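Local atomic coordinates of ferredoxin (Rhodopseudomonas palustris, PDB entry 4LTU), a protein that carries a [2Fe-2S] cluster and probably transfers electrons between redox partners, as other adrenodoxin/putidaredoxin-type ferredoxins do. Residues 4-9 and 98-103. Numbering follows the deposited sequence.
Sequences ITFIHP and LVLRIP. Unlike the reference sequence in segment 98-103: I102 (reference Leu).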
loop_
_atom_site.group_PDB
_atom_site.type_symbol
_atom_site.label_atom_id
_atom_site.label_comp_id
_atom_site.label_asym_id
_atom_site.label_seq_id
_atom_site.Cartn_x
_atom_site.Cartn_y
_atom_site.Cartn_z
ATOM N N ILE A 4 -10.417 3.915 0.037
ATOM C CA ILE A 4 -9.560 2.756 0.100
ATOM C C ILE A 4 -9.931 2.008 1.342
ATOM O O ILE A 4 -10.069 2.594 2.404
ATOM C CB ILE A 4 -8.051 3.116 0.264
ATOM C CG1 ILE A 4 -7.560 4.074 -0.816
ATOM C CG2 ILE A 4 -7.190 1.850 0.256
ATOM C CD1 ILE A 4 -6.264 4.738 -0.414
ATOM N N THR A 5 -10.039 0.695 1.213
ATOM C CA THR A 5 -10.237 -0.178 2.370
ATOM C C THR A 5 -8.892 -0.761 2.822
ATOM O O THR A 5 -8.199 -1.389 2.020
ATOM C CB THR A 5 -11.208 -1.309 1.994
ATOM O OG1 THR A 5 -12.310 -0.750 1.252
ATOM C CG2 THR A 5 -11.715 -2.007 3.207
ATOM N N PHE A 6 -8.520 -0.543 4.089
ATOM C CA PHE A 6 -7.317 -1.151 4.662
ATOM C C PHE A 6 -7.674 -2.260 5.661
ATOM O O PHE A 6 -8.558 -2.065 6.505
ATOM C CB PHE A 6 -6.454 -0.118 5.392
ATOM C CG PHE A 6 -5.554 0.706 4.492
ATOM C CD1 PHE A 6 -4.255 0.278 4.193
ATOM C CD2 PHE A 6 -5.987 1.930 3.987
ATOM C CE1 PHE A 6 -3.405 1.057 3.377
ATOM C CE2 PHE A 6 -5.152 2.711 3.169
ATOM C CZ PHE A 6 -3.863 2.279 2.864
ATOM N N ILE A 7 -6.977 -3.399 5.584
ATOM C CA ILE A 7 -7.193 -4.504 6.538
ATOM C C ILE A 7 -5.937 -4.843 7.346
ATOM O O ILE A 7 -4.884 -5.128 6.784
ATOM C CB ILE A 7 -7.750 -5.760 5.828
ATOM C CG1 ILE A 7 -9.158 -5.471 5.326
ATOM C CG2 ILE A 7 -7.710 -7.005 6.752
ATOM C CD1 ILE A 7 -9.426 -6.059 3.985
ATOM N N HIS A 8 -6.070 -4.784 8.665
ATOM C CA HIS A 8 -4.988 -5.093 9.610
ATOM C C HIS A 8 -4.759 -6.588 9.697
ATOM O O HIS A 8 -5.653 -7.373 9.351
ATOM C CB HIS A 8 -5.289 -4.490 10.990
ATOM C CG HIS A 8 -5.320 -2.989 10.979
ATOM N ND1 HIS A 8 -6.419 -2.274 10.553
ATOM C CD2 HIS A 8 -4.369 -2.071 11.283
ATOM C CE1 HIS A 8 -6.147 -0.983 10.605
ATOM N NE2 HIS A 8 -4.916 -0.830 11.055
ATOM N N PRO A 9 -3.560 -6.999 10.122
ATOM C CA PRO A 9 -3.262 -8.416 10.338
ATOM C C PRO A 9 -4.412 -9.156 11.033
ATOM O O PRO A 9 -4.711 -10.322 10.682
ATOM C CB PRO A 9 -2.030 -8.387 11.264
ATOM C CG PRO A 9 -1.665 -6.953 11.445
ATOM C CD PRO A 9 -2.390 -6.148 10.410
ATOM N N LEU A 98 -10.592 0.122 -3.656
ATOM C CA LEU A 98 -9.342 -0.649 -3.523
ATOM C C LEU A 98 -9.115 -1.196 -2.119
ATOM O O LEU A 98 -9.268 -0.478 -1.113
ATOM C CB LEU A 98 -8.134 0.199 -3.944
ATOM C CG LEU A 98 -6.749 -0.463 -3.945
ATOM C CD1 LEU A 98 -6.596 -1.496 -5.057
ATOM C CD2 LEU A 98 -5.670 0.600 -4.028
ATOM N N VAL A 99 -8.729 -2.471 -2.050
ATOM C CA VAL A 99 -8.569 -3.124 -0.770
ATOM C C VAL A 99 -7.096 -3.421 -0.559
ATOM O O VAL A 99 -6.452 -4.032 -1.409
ATOM C CB VAL A 99 -9.403 -4.424 -0.693
ATOM C CG1 VAL A 99 -9.131 -5.214 0.642
ATOM C CG2 VAL A 99 -10.866 -4.126 -0.861
ATOM N N LEU A 100 -6.554 -2.968 0.558
ATOM C CA LEU A 100 -5.161 -3.278 0.858
ATOM C C LEU A 100 -5.041 -3.893 2.241
ATOM O O LEU A 100 -5.682 -3.445 3.177
ATOM C CB LEU A 100 -4.271 -2.035 0.755
ATOM C CG LEU A 100 -4.336 -1.124 -0.467
ATOM C CD1 LEU A 100 -3.545 0.167 -0.128
ATOM C CD2 LEU A 100 -3.810 -1.828 -1.717
ATOM N N ARG A 101 -4.243 -4.941 2.344
ATOM C CA ARG A 101 -3.962 -5.545 3.629
ATOM C C ARG A 101 -2.525 -5.229 3.974
ATOM O O ARG A 101 -1.641 -5.221 3.101
ATOM C CB ARG A 101 -4.251 -7.049 3.597
ATOM C CG ARG A 101 -5.730 -7.317 3.165
ATOM C CD ARG A 101 -6.213 -8.737 3.422
ATOM N NE ARG A 101 -6.136 -9.531 2.207
ATOM C CZ ARG A 101 -7.176 -10.105 1.619
ATOM N NH1 ARG A 101 -8.393 -10.009 2.163
ATOM N NH2 ARG A 101 -6.987 -10.800 0.503
ATOM N N ILE A 102 -2.310 -4.968 5.256
ATOM C CA ILE A 102 -1.049 -4.520 5.779
ATOM C C ILE A 102 -0.344 -5.669 6.505
ATOM O O ILE A 102 -0.992 -6.472 7.186
ATOM C CB ILE A 102 -1.198 -3.253 6.670
ATOM C CG1 ILE A 102 -2.455 -3.286 7.510
ATOM C CG2 ILE A 102 -1.262 -1.960 5.808
ATOM C CD1 ILE A 102 -2.780 -1.906 8.155
ATOM N N PRO A 103 0.992 -5.762 6.331
ATOM C CA PRO A 103 1.757 -6.867 6.828
ATOM C C PRO A 103 1.955 -6.802 8.327
ATOM O O PRO A 103 1.811 -5.748 8.936
ATOM C CB PRO A 103 3.096 -6.690 6.115
ATOM C CG PRO A 103 3.235 -5.265 5.980
ATOM C CD PRO A 103 1.852 -4.825 5.596
#
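F6 and L100 stand side by side on the inner face of a parallel strand pair, with L100 CD1 3.6 Å from F6 CE1 and obliquely placed against the ring. I4 CG2 meets L100 CD1 at 4.0 Å, while I102 CG2 comes up to the ring edge beside F6 CD1. A28 and I33 also touch the phenyl group, and A24 of helix 24-29 packs on L100, closing this core. Were F6 replaced by an alanine, L100 CD1 and I102 CG2 would probably lose the phenyl they pack on, and a gap would open there.

Beyond the strand ends, I102 CD1 lies over one face of the H8 imidazole, 3.8 Å from its centroid, as a CH-pi contact. I102 CG1 lies between the backbone N and the carbonyl carbon (chi1 38°), which places the ethyl branch beside the ring.

The face bearing T5, I7, V99 and R101 is the solvent-facing one, with I7 and V99 partly exposed and R101 exposed. There I7 CD1 reaches V99 CG1 at 3.5 Å, and the aliphatic part of R101 runs alongside I7, its CG 3.7 Å from I7 CB.

Four backbone hydrogen bonds (N-H...O angles 155–169°) join the two segments: T5 N to L98 O, L100 N to T5 O, I7 N to L100 O, and I102 N to I7 O. In this one parallel pair of the beta-grasp sheet, hydrogen bonds set the register, buried I4, F6, L100 and I102 make the core side, and the R101–D54 salt bridge serves the polar side.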